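Local structure of IPT/TIG domain-containing protein BACOVA_02650 (Bacteroides ovatus, 5E7H) at residues Ile179-Asn184 with Val212-Val217. The protein binds polysaccharide at the cell surface and probably captures xyloglucan before its import into the periplasm. Sequence-based numbering, arbitrary orientation.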
ATOM      1  N   ILE A 179     -11.014   8.452   3.616  1.00 15.06           N
ATOM      2  CA  ILE A 179     -11.006   7.802   2.301  1.00 14.17           C
ATOM      3  C   ILE A 179     -12.461   7.459   1.954  1.00 14.13           C
ATOM      4  O   ILE A 179     -13.159   6.784   2.732  1.00 16.08           O
ATOM      5  CB  ILE A 179     -10.137   6.540   2.273  1.00 15.48           C
ATOM      6  CG1 ILE A 179      -8.686   6.891   2.647  1.00 15.40           C
ATOM      7  CG2 ILE A 179     -10.201   5.903   0.887  1.00 15.98           C
ATOM      8  CD1 ILE A 179      -7.720   5.677   2.717  1.00 18.97           C
ATOM      9  N   ALA A 180     -12.919   7.954   0.808  1.00 13.95           N
ATOM     10  CA  ALA A 180     -14.303   7.769   0.368  1.00 13.22           C
ATOM     11  C   ALA A 180     -14.292   7.222  -1.050  1.00 14.36           C
ATOM     12  O   ALA A 180     -13.378   7.511  -1.822  1.00 14.86           O
ATOM     13  CB  ALA A 180     -15.064   9.064   0.422  1.00 16.58           C
ATOM     14  N   MET A 181     -15.308   6.433  -1.390  1.00 14.54           N
ATOM     15  CA  MET A 181     -15.492   5.943  -2.748  1.00 14.70           C
ATOM     16  C   MET A 181     -16.936   6.152  -3.213  1.00 15.62           C
ATOM     17  O   MET A 181     -17.882   6.087  -2.420  1.00 15.74           O
ATOM     18  CB  MET A 181     -15.140   4.464  -2.835  1.00 13.86           C
ATOM     19  CG  MET A 181     -13.674   4.158  -2.672  1.00 15.18           C
ATOM     20  SD  MET A 181     -13.435   2.379  -2.658  1.00 15.47           S
ATOM     21  CE  MET A 181     -11.665   2.329  -2.478  1.00 18.03           C
ATOM     22  N   CYS A 182     -17.086   6.387  -4.511  1.00 16.07           N
ATOM     23  CA  CYS A 182     -18.394   6.482  -5.184  1.00 16.00           C
ATOM     24  C   CYS A 182     -19.309   7.562  -4.615  1.00 18.22           C
ATOM     25  O   CYS A 182     -20.541   7.463  -4.691  1.00 22.08           O
ATOM     26  CB  CYS A 182     -19.128   5.152  -5.133  1.00 16.19           C
ATOM     27  SG  CYS A 182     -18.188   3.778  -5.816  1.00 19.04           S
ATOM     28  N   GLU A 183     -18.696   8.593  -4.052  1.00 18.09           N
ATOM     29  CA  GLU A 183     -19.398   9.694  -3.403  1.00 20.67           C
ATOM     30  C   GLU A 183     -20.354   9.207  -2.317  1.00 25.01           C
ATOM     31  O   GLU A 183     -21.309   9.901  -1.965  1.00 24.34           O
ATOM     32  CB  GLU A 183     -20.144  10.558  -4.440  1.00 25.16           C
ATOM     33  CG  GLU A 183     -19.174  11.331  -5.319  1.00 28.92           C
ATOM     34  CD  GLU A 183     -19.816  12.466  -6.081  1.00 52.10           C
ATOM     35  OE1 GLU A 183     -20.913  12.918  -5.687  1.00 58.59           O
ATOM     36  OE2 GLU A 183     -19.212  12.907  -7.081  1.00 54.94           O
ATOM     37  N   ASN A 184     -20.076   8.037  -1.748  1.00 20.28           N
ATOM     38  CA  ASN A 184     -20.879   7.554  -0.629  1.00 19.31           C
ATOM     39  C   ASN A 184     -20.196   7.942   0.665  1.00 18.88           C
ATOM     40  O   ASN A 184     -19.512   7.154   1.295  1.00 20.38           O
ATOM     41  CB  ASN A 184     -21.103   6.042  -0.692  1.00 20.56           C
ATOM     42  CG  ASN A 184     -22.076   5.574   0.375  1.00 22.20           C
ATOM     43  OD1 ASN A 184     -22.586   6.389   1.146  1.00 24.30           O
ATOM     44  ND2 ASN A 184     -22.366   4.280   0.411  1.00 20.88           N
ATOM     45  N   VAL A 212      -6.841  -1.547   4.820  1.00 17.28           N
ATOM     46  CA  VAL A 212      -8.102  -1.513   5.577  1.00 16.98           C
ATOM     47  C   VAL A 212      -9.136  -2.440   4.937  1.00 17.78           C
ATOM     48  O   VAL A 212      -9.100  -2.669   3.729  1.00 17.34           O
ATOM     49  CB  VAL A 212      -8.688  -0.083   5.674  1.00 18.72           C
ATOM     50  CG1 VAL A 212      -7.724   0.838   6.419  1.00 22.74           C
ATOM     51  CG2 VAL A 212      -9.013   0.488   4.305  1.00 19.02           C
ATOM     52  N   SER A 213     -10.057  -2.985   5.733  1.00 16.60           N
ATOM     53  CA  SER A 213     -11.163  -3.730   5.140  1.00 16.72           C
ATOM     54  C   SER A 213     -11.898  -2.828   4.150  1.00 16.24           C
ATOM     55  O   SER A 213     -12.160  -1.652   4.422  1.00 17.09           O
ATOM     56  CB  SER A 213     -12.138  -4.224   6.206  1.00 19.20           C
ATOM     57  OG  SER A 213     -11.541  -5.228   7.001  1.00 29.31           O
ATOM     58  N   LEU A 214     -12.249  -3.371   2.989  1.00 14.23           N
ATOM     59  CA  LEU A 214     -12.973  -2.557   2.024  1.00 14.37           C
ATOM     60  C   LEU A 214     -14.337  -2.163   2.584  1.00 15.79           C
ATOM     61  O   LEU A 214     -14.864  -1.115   2.215  1.00 15.09           O
ATOM     62  CB  LEU A 214     -13.120  -3.297   0.683  1.00 14.39           C
ATOM     63  CG  LEU A 214     -13.690  -2.466  -0.481  1.00 14.66           C
ATOM     64  CD1 LEU A 214     -12.812  -1.247  -0.788  1.00 14.75           C
ATOM     65  CD2 LEU A 214     -13.828  -3.331  -1.750  1.00 15.14           C
ATOM     66  N   SER A 215     -14.898  -2.958   3.494  1.00 15.95           N
ATOM     67  CA  SER A 215     -16.165  -2.606   4.132  1.00 17.21           C
ATOM     68  C   SER A 215     -16.078  -1.321   4.968  1.00 17.72           C
ATOM     69  O   SER A 215     -17.121  -0.757   5.331  1.00 18.74           O
ATOM     70  CB  SER A 215     -16.651  -3.761   5.013  1.00 19.67           C
ATOM     71  OG  SER A 215     -15.747  -4.021   6.079  1.00 21.80           O
ATOM     72  N   SER A 216     -14.864  -0.876   5.296  1.00 17.27           N
ATOM     73  CA  SER A 216     -14.718   0.369   6.057  1.00 17.21           C
ATOM     74  C   SER A 216     -14.871   1.600   5.168  1.00 18.45           C
ATOM     75  O   SER A 216     -14.958   2.715   5.697  1.00 18.54           O
ATOM     76  CB  SER A 216     -13.382   0.414   6.793  1.00 23.56           C
ATOM     77  OG  SER A 216     -12.311   0.609   5.910  1.00 28.85           O
ATOM     78  N   VAL A 217     -14.943   1.423   3.845  1.00 15.62           N
ATOM     79  CA  VAL A 217     -15.196   2.567   2.962  1.00 15.79           C
ATOM     80  C   VAL A 217     -16.326   2.256   1.957  1.00 16.37           C
ATOM     81  O   VAL A 217     -16.832   3.178   1.325  1.00 18.24           O
ATOM     82  CB  VAL A 217     -13.864   3.113   2.269  1.00 36.71           C
ATOM     83  CG1 VAL A 217     -12.623   2.426   2.712  1.00 22.86           C
ATOM     84  CG2 VAL A 217     -13.960   3.371   0.782  1.00 22.61           C
TER
HETATM   85  O   HOH W   1     -16.941   5.923   0.920  1.00 16.50           O
HETATM   86  O   HOH W   2     -18.307   3.594  -1.093  1.00 18.12           O
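M181 passes its thioether slantwise across V217, with CG and SD each 3.6 Å from V217 CG2, so that one methyl group is met by two successive atoms of the methionine. The chain gets there by keeping CG anti to the carbonyl carbon (chi1 -69°) and staying fully extended beyond it, which carries CE on to L214. There CE lies 4.1 Å from L214 CD1, the two side chains crossing at about a right angle. L214 does not aim its CB at the strand; its CD1 branch makes the approach. V217 also sets its CB 3.8 Å from the carbonyl oxygen of I179. This valine is modelled nearly eclipsed (chi1 -4°) with a flattened CB, so its exact rotamer, and with it the position of CG2, is doubtful.

The contact belongs to the xyloglucan-binding domain, where two antiparallel sheets face each other: strand 176-181 comes from one and strand 207-213 from the other. Each strand ends here, the first in a type I' turn from M181 to N184, the second in a short 3-10 turn. L162 of strand 160-168, I234 of strand 233-240 and F226 of helix 223-227 also touch M181. Cutting M181 back to an alanine is likely to open a gap beside V217 and strip L214 CD1 of its apolar partner on strand 176-181.

No direct hydrogen bond joins the segments; water does so instead. Two waters lie at V217 O: one, 2.8 Å away, accepts from M181 N and also lies within bonding distance of N184 O, though it has more acceptors in reach than protons to give, while the second, similarly oversubscribed, lies 2.9 Å from M181 O. The 3-10 turn is pinned by S213 O, which accepts both S216 N and S216 OG, the hydroxyl approaching in the carbonyl plane at 2.7 Å.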